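Local coordinates for protein superoxide reductase (Giardia intestinalis, PDB 4D7P) that reduces superoxide to hydrogen peroxide at a mononuclear non-haem iron centre, a one-electron reaction by which the parasite probably limits oxidative stress, at residues 37-42 with 77-82; 46-51 with 95-100; 17-22 with 103-108. All blocks are in the same frame, centred on the assembly; numbering follows the deposited sequence.

Interaction 1 (37-42 with 77-82). With FE (Fe (III) ion), chain B.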
loop_
_atom_site.group_PDB
_atom_site.type_symbol
_atom_site.label_atom_id
_atom_site.label_comp_id
_atom_site.label_asym_id
_atom_site.label_seq_id
_atom_site.Cartn_x
_atom_site.Cartn_y
_atom_site.Cartn_z
ATOM N N THR A 37 -11.658 -22.919 0.878
ATOM C CA THR A 37 -11.320 -24.271 0.443
ATOM C C THR A 37 -10.424 -24.253 -0.798
ATOM O O THR A 37 -9.443 -24.996 -0.875
ATOM C CB THR A 37 -12.599 -25.090 0.152
ATOM O OG1 THR A 37 -13.479 -25.015 1.282
ATOM C CG2 THR A 37 -12.264 -26.560 -0.145
ATOM N N VAL A 38 -10.757 -23.397 -1.760
ATOM C CA VAL A 38 -9.934 -23.245 -2.957
ATOM C C VAL A 38 -9.173 -21.915 -2.958
ATOM O O VAL A 38 -9.764 -20.849 -2.766
ATOM C CB VAL A 38 -10.777 -23.319 -4.234
ATOM C CG1 VAL A 38 -9.874 -23.507 -5.436
ATOM C CG2 VAL A 38 -11.794 -24.444 -4.131
ATOM N N MET A 39 -7.865 -21.973 -3.170
ATOM C CA MET A 39 -7.080 -20.752 -3.236
ATOM C C MET A 39 -7.267 -20.082 -4.586
ATOM O O MET A 39 -7.066 -20.710 -5.624
ATOM C CB MET A 39 -5.607 -21.042 -2.997
ATOM C CG MET A 39 -4.768 -19.785 -2.876
ATOM S SD MET A 39 -4.951 -18.928 -1.284
ATOM C CE MET A 39 -4.329 -20.168 -0.147
ATOM N N HIS A 40 -7.652 -18.811 -4.571
ATOM C CA HIS A 40 -7.817 -18.033 -5.804
ATOM C C HIS A 40 -6.520 -17.996 -6.599
ATOM O O HIS A 40 -5.450 -18.043 -6.012
ATOM C CB HIS A 40 -8.268 -16.614 -5.461
ATOM C CG HIS A 40 -8.484 -15.731 -6.651
ATOM N ND1 HIS A 40 -7.450 -15.097 -7.310
ATOM C CD2 HIS A 40 -9.623 -15.346 -7.279
ATOM C CE1 HIS A 40 -7.944 -14.365 -8.292
ATOM N NE2 HIS A 40 -9.260 -14.497 -8.292
ATOM N N PRO A 41 -6.613 -17.944 -7.938
ATOM C CA PRO A 41 -5.399 -17.821 -8.750
ATOM C C PRO A 41 -4.496 -16.641 -8.385
ATOM O O PRO A 41 -4.915 -15.620 -7.815
ATOM C CB PRO A 41 -5.952 -17.660 -10.173
ATOM C CG PRO A 41 -7.202 -18.468 -10.147
ATOM C CD PRO A 41 -7.794 -18.241 -8.770
ATOM N N ALA A 42 -3.227 -16.819 -8.725
ATOM C CA ALA A 42 -2.186 -15.844 -8.462
ATOM C C ALA A 42 -1.264 -15.788 -9.671
ATOM O O ALA A 42 -0.256 -16.504 -9.750
ATOM C CB ALA A 42 -1.414 -16.207 -7.203
ATOM N N GLU A 77 0.308 -15.702 -3.035
ATOM C CA GLU A 77 -1.087 -16.134 -3.012
ATOM C C GLU A 77 -1.877 -15.254 -2.063
ATOM O O GLU A 77 -1.280 -14.635 -1.191
ATOM C CB GLU A 77 -1.164 -17.597 -2.588
ATOM C CG GLU A 77 -0.310 -18.482 -3.470
ATOM C CD GLU A 77 -0.597 -19.940 -3.250
ATOM O OE1 GLU A 77 -1.597 -20.427 -3.806
ATOM O OE2 GLU A 77 0.172 -20.594 -2.523
ATOM N N PRO A 78 -3.208 -15.174 -2.243
ATOM C CA PRO A 78 -4.022 -14.243 -1.438
ATOM C C PRO A 78 -4.304 -14.745 -0.030
ATOM O O PRO A 78 -5.384 -15.271 0.261
ATOM C CB PRO A 78 -5.326 -14.126 -2.237
ATOM C CG PRO A 78 -5.406 -15.434 -2.995
ATOM C CD PRO A 78 -3.971 -15.721 -3.382
ATOM N N VAL A 79 -3.309 -14.569 0.835
ATOM C CA VAL A 79 -3.460 -14.737 2.265
ATOM C C VAL A 79 -3.073 -13.442 2.966
ATOM O O VAL A 79 -2.408 -12.572 2.380
ATOM C CB VAL A 79 -2.573 -15.878 2.794
ATOM C CG1 VAL A 79 -2.897 -17.172 2.060
ATOM C CG2 VAL A 79 -1.117 -15.542 2.590
ATOM N N ALA A 80 -3.479 -13.319 4.222
ATOM C CA ALA A 80 -3.047 -12.203 5.043
ATOM C C ALA A 80 -3.253 -12.507 6.517
ATOM O O ALA A 80 -4.010 -13.411 6.874
ATOM C CB ALA A 80 -3.811 -10.907 4.653
ATOM N N SER A 81 -2.571 -11.761 7.381
ATOM C CA SER A 81 -2.988 -11.760 8.775
ATOM C C SER A 81 -2.847 -10.386 9.415
ATOM O O SER A 81 -2.037 -9.557 9.001
ATOM C CB SER A 81 -2.226 -12.822 9.583
ATOM O OG SER A 81 -0.827 -12.737 9.410
ATOM N N PHE A 82 -3.690 -10.159 10.412
ATOM C CA PHE A 82 -3.725 -8.919 11.159
ATOM C C PHE A 82 -3.774 -9.247 12.621
ATOM O O PHE A 82 -4.077 -10.377 13.008
ATOM C CB PHE A 82 -4.938 -8.093 10.781
ATOM C CG PHE A 82 -4.984 -7.728 9.334
ATOM C CD1 PHE A 82 -5.384 -8.650 8.384
ATOM C CD2 PHE A 82 -4.620 -6.456 8.916
ATOM C CE1 PHE A 82 -5.432 -8.313 7.044
ATOM C CE2 PHE A 82 -4.670 -6.116 7.584
ATOM C CZ PHE A 82 -5.073 -7.051 6.644
HETATM FE FE FE B . -10.685 -13.597 -9.747
#

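Interaction 2 (46-51 with 95-100). With FE (Fe (III) ion), chain B.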
loop_
_atom_site.group_PDB
_atom_site.type_symbol
_atom_site.label_atom_id
_atom_site.label_comp_id
_atom_site.label_asym_id
_atom_site.label_seq_id
_atom_site.Cartn_x
_atom_site.Cartn_y
_atom_site.Cartn_z
ATOM N N HIS A 46 -4.179 -12.440 -13.607
ATOM C CA HIS A 46 -5.333 -12.689 -12.736
ATOM C C HIS A 46 -4.876 -12.847 -11.291
ATOM O O HIS A 46 -4.148 -13.793 -10.953
ATOM C CB HIS A 46 -6.111 -13.935 -13.176
ATOM C CG HIS A 46 -7.392 -14.149 -12.414
ATOM N ND1 HIS A 46 -8.020 -15.373 -12.343
ATOM C CD2 HIS A 46 -8.152 -13.292 -11.692
ATOM C CE1 HIS A 46 -9.123 -15.259 -11.620
ATOM N NE2 HIS A 46 -9.223 -14.010 -11.205
ATOM N N TYR A 47 -5.298 -11.922 -10.439
ATOM C CA TYR A 47 -4.764 -11.870 -9.087
ATOM C C TYR A 47 -5.715 -11.193 -8.112
ATOM O O TYR A 47 -6.525 -10.354 -8.504
ATOM C CB TYR A 47 -3.422 -11.138 -9.091
ATOM C CG TYR A 47 -3.464 -9.741 -9.720
ATOM C CD1 TYR A 47 -3.738 -8.627 -8.944
ATOM C CD2 TYR A 47 -3.215 -9.546 -11.077
ATOM C CE1 TYR A 47 -3.768 -7.358 -9.490
ATOM C CE2 TYR A 47 -3.243 -8.253 -11.646
ATOM C CZ TYR A 47 -3.522 -7.167 -10.827
ATOM O OH TYR A 47 -3.558 -5.877 -11.329
ATOM N N ILE A 48 -5.634 -11.582 -6.846
ATOM C CA ILE A 48 -6.189 -10.756 -5.795
ATOM C C ILE A 48 -5.036 -9.894 -5.312
ATOM O O ILE A 48 -4.017 -10.392 -4.811
ATOM C CB ILE A 48 -6.812 -11.577 -4.657
ATOM C CG1 ILE A 48 -8.184 -12.087 -5.105
ATOM C CG2 ILE A 48 -6.962 -10.729 -3.391
ATOM C CD1 ILE A 48 -8.758 -13.156 -4.182
ATOM N N GLY A 49 -5.185 -8.595 -5.531
ATOM C CA GLY A 49 -4.109 -7.654 -5.316
ATOM C C GLY A 49 -4.052 -7.156 -3.894
ATOM O O GLY A 49 -2.962 -6.877 -3.373
ATOM N N THR A 50 -5.213 -7.021 -3.256
ATOM C CA THR A 50 -5.229 -6.553 -1.872
ATOM C C THR A 50 -6.216 -7.320 -1.030
ATOM O O THR A 50 -7.246 -7.774 -1.514
ATOM C CB THR A 50 -5.590 -5.035 -1.738
ATOM O OG1 THR A 50 -6.897 -4.797 -2.288
ATOM C CG2 THR A 50 -4.548 -4.137 -2.421
ATOM N N ILE A 51 -5.888 -7.443 0.247
ATOM C CA ILE A 51 -6.797 -7.976 1.235
ATOM C C ILE A 51 -6.805 -6.929 2.328
ATOM O O ILE A 51 -5.767 -6.667 2.948
ATOM C CB ILE A 51 -6.345 -9.340 1.770
ATOM C CG1 ILE A 51 -6.411 -10.411 0.672
ATOM C CG2 ILE A 51 -7.179 -9.743 2.965
ATOM C CD1 ILE A 51 -5.710 -11.703 1.063
ATOM N N ALA A 95 -13.652 -8.128 6.110
ATOM C CA ALA A 95 -12.517 -8.382 5.225
ATOM C C ALA A 95 -12.948 -8.108 3.796
ATOM O O ALA A 95 -14.075 -8.427 3.415
ATOM C CB ALA A 95 -12.008 -9.833 5.380
ATOM N N VAL A 96 -12.069 -7.505 3.003
ATOM C CA VAL A 96 -12.404 -7.202 1.613
ATOM C C VAL A 96 -11.260 -7.552 0.665
ATOM O O VAL A 96 -10.160 -7.003 0.773
ATOM C CB VAL A 96 -12.769 -5.712 1.420
ATOM C CG1 VAL A 96 -12.978 -5.424 -0.040
ATOM C CG2 VAL A 96 -14.044 -5.367 2.199
ATOM N N ALA A 97 -11.519 -8.484 -0.250
ATOM C CA ALA A 97 -10.515 -8.913 -1.217
ATOM C C ALA A 97 -10.814 -8.311 -2.578
ATOM O O ALA A 97 -11.966 -8.287 -2.999
ATOM C CB ALA A 97 -10.468 -10.437 -1.304
ATOM N N TYR A 98 -9.776 -7.824 -3.255
ATOM C CA TYR A 98 -9.920 -7.227 -4.583
ATOM C C TYR A 98 -9.229 -8.078 -5.640
ATOM O O TYR A 98 -8.014 -8.273 -5.589
ATOM C CB TYR A 98 -9.340 -5.797 -4.622
ATOM C CG TYR A 98 -8.975 -5.347 -6.027
ATOM C CD1 TYR A 98 -9.967 -5.071 -6.967
ATOM C CD2 TYR A 98 -7.641 -5.217 -6.424
ATOM C CE1 TYR A 98 -9.649 -4.684 -8.266
ATOM C CE2 TYR A 98 -7.314 -4.820 -7.724
ATOM C CZ TYR A 98 -8.330 -4.560 -8.640
ATOM O OH TYR A 98 -8.036 -4.173 -9.937
ATOM N N CYS A 99 -10.002 -8.573 -6.597
ATOM C CA CYS A 99 -9.455 -9.303 -7.730
ATOM C C CYS A 99 -9.543 -8.424 -8.966
ATOM O O CYS A 99 -10.574 -7.793 -9.207
ATOM C CB CYS A 99 -10.207 -10.609 -7.952
ATOM S SG CYS A 99 -9.896 -11.366 -9.565
ATOM N N ASN A 100 -8.471 -8.374 -9.751
ATOM C CA ASN A 100 -8.454 -7.455 -10.887
ATOM C C ASN A 100 -9.546 -7.808 -11.885
ATOM O O ASN A 100 -10.184 -6.927 -12.447
ATOM C CB ASN A 100 -7.088 -7.448 -11.577
ATOM C CG ASN A 100 -6.780 -8.764 -12.274
ATOM O OD1 ASN A 100 -6.922 -9.839 -11.686
ATOM N ND2 ASN A 100 -6.365 -8.686 -13.531
HETATM FE FE FE B . -10.685 -13.597 -9.747
HETATM O O HOH W 1 -5.547 -3.984 -10.217
HETATM O O HOH W 2 -9.207 -5.031 -1.031
#

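Interaction 3 (17-22 with 103-108). With FE (Fe (III) ion), chain B.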
loop_
_atom_site.group_PDB
_atom_site.type_symbol
_atom_site.label_atom_id
_atom_site.label_comp_id
_atom_site.label_asym_id
_atom_site.label_seq_id
_atom_site.Cartn_x
_atom_site.Cartn_y
_atom_site.Cartn_z
ATOM N N GLU A 17 -14.752 -20.995 -8.701
ATOM C CA GLU A 17 -13.619 -20.174 -8.255
ATOM C C GLU A 17 -14.053 -19.291 -7.075
ATOM O O GLU A 17 -15.167 -18.752 -7.073
ATOM C CB GLU A 17 -13.087 -19.323 -9.420
ATOM C CG GLU A 17 -11.927 -18.392 -9.079
ATOM C CD GLU A 17 -11.512 -17.513 -10.257
ATOM O OE1 GLU A 17 -11.074 -18.061 -11.291
ATOM O OE2 GLU A 17 -11.625 -16.270 -10.148
ATOM N N LYS A 18 -13.187 -19.153 -6.069
ATOM C CA LYS A 18 -13.584 -18.483 -4.832
ATOM C C LYS A 18 -12.760 -17.227 -4.552
ATOM O O LYS A 18 -11.528 -17.231 -4.627
ATOM C CB LYS A 18 -13.488 -19.448 -3.644
ATOM C CG LYS A 18 -14.158 -20.805 -3.867
ATOM C CD LYS A 18 -15.677 -20.700 -4.051
ATOM C CE LYS A 18 -16.308 -22.088 -4.216
ATOM N NZ LYS A 18 -17.795 -22.057 -4.344
ATOM N N HIS A 19 -13.464 -16.150 -4.228
ATOM C CA HIS A 19 -12.842 -14.862 -3.952
ATOM C C HIS A 19 -13.050 -14.470 -2.472
ATOM O O HIS A 19 -12.342 -13.617 -1.944
ATOM C CB HIS A 19 -13.422 -13.764 -4.863
ATOM C CG HIS A 19 -13.006 -13.837 -6.307
ATOM N ND1 HIS A 19 -13.691 -14.582 -7.243
ATOM C CD2 HIS A 19 -12.035 -13.184 -6.994
ATOM C CE1 HIS A 19 -13.132 -14.423 -8.432
ATOM N NE2 HIS A 19 -12.131 -13.569 -8.313
ATOM N N VAL A 20 -14.022 -15.082 -1.802
ATOM C CA VAL A 20 -14.424 -14.576 -0.490
ATOM C C VAL A 20 -13.363 -14.788 0.584
ATOM O O VAL A 20 -12.965 -15.917 0.842
ATOM C CB VAL A 20 -15.725 -15.216 -0.037
ATOM C CG1 VAL A 20 -16.112 -14.682 1.348
ATOM C CG2 VAL A 20 -16.811 -14.934 -1.064
ATOM N N PRO A 21 -12.902 -13.697 1.218
ATOM C CA PRO A 21 -11.832 -13.823 2.217
ATOM C C PRO A 21 -12.274 -14.534 3.503
ATOM O O PRO A 21 -12.906 -13.915 4.365
ATOM C CB PRO A 21 -11.442 -12.362 2.500
ATOM C CG PRO A 21 -12.660 -11.569 2.157
ATOM C CD PRO A 21 -13.309 -12.294 1.008
ATOM N N GLU A 22 -11.945 -15.822 3.625
ATOM C CA GLU A 22 -12.156 -16.554 4.876
ATOM C C GLU A 22 -11.428 -15.865 6.023
ATOM O O GLU A 22 -10.268 -15.498 5.887
ATOM C CB GLU A 22 -11.669 -18.004 4.760
ATOM C CG GLU A 22 -12.042 -18.889 5.963
ATOM C CD GLU A 22 -11.264 -20.213 6.017
ATOM O OE1 GLU A 22 -10.012 -20.180 6.000
ATOM O OE2 GLU A 22 -11.905 -21.288 6.099
ATOM N N GLY A 103 -13.416 -8.019 -9.326
ATOM C CA GLY A 103 -13.879 -7.003 -8.399
ATOM C C GLY A 103 -13.718 -7.365 -6.938
ATOM O O GLY A 103 -12.940 -8.262 -6.591
ATOM N N CYS A 104 -14.458 -6.664 -6.078
ATOM C CA CYS A 104 -14.305 -6.791 -4.625
ATOM C C CYS A 104 -15.230 -7.832 -4.027
ATOM O O CYS A 104 -16.370 -7.970 -4.453
ATOM C CB CYS A 104 -14.556 -5.442 -3.940
ATOM S SG CYS A 104 -13.320 -4.166 -4.353
ATOM N N TRP A 105 -14.738 -8.566 -3.035
ATOM C CA TRP A 105 -15.550 -9.570 -2.352
ATOM C C TRP A 105 -15.362 -9.428 -0.860
ATOM O O TRP A 105 -14.234 -9.429 -0.371
ATOM C CB TRP A 105 -15.170 -10.969 -2.815
ATOM C CG TRP A 105 -15.455 -11.186 -4.254
ATOM C CD1 TRP A 105 -14.730 -10.718 -5.318
ATOM C CD2 TRP A 105 -16.545 -11.925 -4.805
ATOM N NE1 TRP A 105 -15.309 -11.124 -6.498
ATOM C CE2 TRP A 105 -16.427 -11.866 -6.211
ATOM C CE3 TRP A 105 -17.612 -12.638 -4.246
ATOM C CZ2 TRP A 105 -17.340 -12.486 -7.070
ATOM C CZ3 TRP A 105 -18.518 -13.253 -5.098
ATOM C CH2 TRP A 105 -18.376 -13.175 -6.494
ATOM N N GLU A 106 -16.453 -9.277 -0.129
ATOM C CA GLU A 106 -16.309 -9.035 1.290
ATOM C C GLU A 106 -16.864 -10.161 2.150
ATOM O O GLU A 106 -17.549 -11.064 1.677
ATOM C CB GLU A 106 -16.957 -7.707 1.671
ATOM C CG GLU A 106 -18.426 -7.604 1.380
ATOM C CD GLU A 106 -18.949 -6.194 1.578
ATOM O OE1 GLU A 106 -18.126 -5.257 1.671
ATOM O OE2 GLU A 106 -20.187 -6.025 1.641
ATOM N N ASN A 107 -16.523 -10.106 3.427
ATOM C CA ASN A 107 -16.969 -11.090 4.391
ATOM C C ASN A 107 -17.023 -10.417 5.744
ATOM O O ASN A 107 -16.040 -9.827 6.187
ATOM C CB ASN A 107 -16.039 -12.307 4.418
ATOM C CG ASN A 107 -16.547 -13.405 5.338
ATOM O OD1 ASN A 107 -17.683 -13.351 5.811
ATOM N ND2 ASN A 107 -15.712 -14.404 5.595
ATOM N N TYR A 108 -18.182 -10.479 6.385
ATOM C CA TYR A 108 -18.364 -9.827 7.671
ATOM C C TYR A 108 -18.380 -10.855 8.774
ATOM O O TYR A 108 -19.018 -11.901 8.643
ATOM C CB TYR A 108 -19.662 -9.022 7.707
ATOM C CG TYR A 108 -19.888 -8.283 9.011
ATOM C CD1 TYR A 108 -19.123 -7.170 9.339
ATOM C CD2 TYR A 108 -20.872 -8.690 9.909
ATOM C CE1 TYR A 108 -19.328 -6.479 10.526
ATOM C CE2 TYR A 108 -21.085 -8.006 11.097
ATOM C CZ TYR A 108 -20.309 -6.902 11.402
ATOM O OH TYR A 108 -20.508 -6.215 12.581
HETATM FE FE FE B . -10.685 -13.597 -9.747
#

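Interaction 1 (37-42 with 77-82)
The loop carrying His-40, a ligand of the iron site, rests here on Pro-78 and its neighbours at the start of strand 79-83, outermost within this chain in the three-stranded sheet of the immunoglobulin-like β-sandwich of superoxide reductases. Met-39 contributes the largest share of the contact. Its chain leaves with CG anti to the backbone N (chi1 -173°) and then bends twice, so that successive atoms pass along the other segment: Met-39 CG comes 3.4 Å from Glu-77 OE1, Met-39 SD lies 3.9 Å from Pro-78 CG, and Met-39 CE ends 4.0 Å from Val-79 CG1. A flexible, unbranched thioether suits this path. The Glu-77 side chain crosses that of Met-39 at about a right angle and, through OE2, is bonded to Asn-28 of the second subunit, so its other end serves the subunit interface.

Pro-78, the centre of an inverse gamma turn, offers a rigid, apolar ring. Its CG is 4.0 Å from His-40 CB, and it also packs on Ile-48, while Ala-42 is small enough to bring CB to 4.2 Å from Glu-77 CA. The imidazole leads away from this contact, and His-40 NE2 binds the iron at 2.2 Å. A bond at the opposite nitrogen helps fix its rotation: His-40 ND1 donates to Pro-41 O at 2.6 Å, on a lone pair in the carbonyl plane but 21° out of the imidazole plane.

Interaction 2 (46-51 with 95-100)
Tyr-47 and Asn-100 both place CG between their own backbone N and carbonyl carbon (chi1 54° and 68°), and these torsions help bring the asparagine amide over one face of the tyrosine ring, towards its rim. Ring and amide planes are 8° apart, with Asn-100 CG 3.6 Å from Tyr-47 CE2, while Asn-100 CB makes a CH-pi contact over the same ring. Asparagine suits the place because its amide can stack and bond at once: Asn-100 OD1 accepts Tyr-47 N at 2.9 Å, from above the carbonyl plane, and ND2 reaches Lys-45 O. The backbone replies with Asn-100 N to Tyr-47 O at 3.0 Å.

Beyond this pair the segments run as antiparallel neighbours, strands 48-57 and 90-99, in the middle of the four-stranded sheet of the sandwich. Gly-49 N donates to Tyr-98 O, and Tyr-98 N to Thr-50 O; with helical backbone angles at Gly-49, the pattern fits a classic beta bulge. Ile-48 pairs with Cys-99 and Ile-51 with Ala-97, their side chains turned into the core, where Ile-48 CG2 lies 4.1 Å from Ala-97 CB. On the opposite face Tyr-98 OH bonds Glu-65 N of the third subunit, and a water joins it to Tyr-47 OH.

At the sheet's end, Cys-99 SG binds the iron at 2.4 Å and His-46 NE2 at 2.1 Å, the sulfur lying in plane at the imidazole edge, 3.2 Å from His-46 NE2. Asn-100 bonds the backbone next to His-46 and follows Cys-99 in the chain, and so probably acts as a second-shell residue. As in other superoxide reductases, the cysteine sulfur probably feeds electron density into the iron, tuning its reactivity toward superoxide.

Interaction 3 (17-22 with 103-108)
His-19 runs from the Trp-105 indole to the iron. Its CB sits over the face of the indole's five-membered ring, 3.4 Å from the centroid, a close CH-pi contact. With CG anti to the carbonyl carbon (chi1 -72°), the imidazole then swings into an offset stack on the indole, its plane turned only 11° from the five-membered ring. His-19 CG lies 3.6 Å from Trp-105 NE1, and ND1 and CD2 flank it, both still within van der Waals range of Trp-105 NE1. At the tip His-19 NE2 leaves the tryptophan and binds the iron at 2.0 Å, where His-40, His-46, His-102 and Cys-99 also bind. A broad flat side chain such as tryptophan suits this place because it supports both the methylene and the ring of the ligand. Its own NE1 donates to His-102 O, which ties the indole to the loop of another ligand.

The contact bridges the two sheets of the immunoglobulin-like sandwich: segment 17-22 leads into strand 21-26 of the three-stranded sheet, while strand 103-110 is outermost within this chain in the four-stranded one. Val-20 divides its methyls between two residues, CG2 4.0 Å from Trp-105 CE3 and CG1 3.9 Å from Asn-107 CB. Pro-21, lacking an N-H, sets CD 3.3 Å from Trp-105 O; its ring also packs on Ala-95, Ala-97 and Ile-32 in the interior. Asn-107 ND2 donates to Pro-21 O at 3.1 Å and a fairly straight 166°, keeping the acceptor in its own amide plane though approaching from above the carbonyl plane. Upstream of His-19, an extended chain brings Glu-17 OE2 to 2.9 Å from the iron, a long approach well beyond the histidine bonds.

In the fold
All three interactions meet at one iron, supplying His-40 (interaction 1), His-46 and Cys-99 (interaction 2) and His-19 (interaction 3); His-102 is the fifth close ligand, and Glu-17, in interaction 3, approaches at longer range. Interaction 2 is buried, built on antiparallel pairing interrupted by a bulge. Interactions 1 and 3 are partly buried and rely mainly on side-chain packing: a methionine and a proline in interaction 1, an indole stack and one side-chain amide hydrogen bond in interaction 3, where Trp-105 and Glu-106 are exposed but His-19 and Pro-21 buried. Strand 90-99 of interaction 2 bonds to strand 103-110 of interaction 3. Interactions 1 and 2 also reach other subunits; interaction 3 does not.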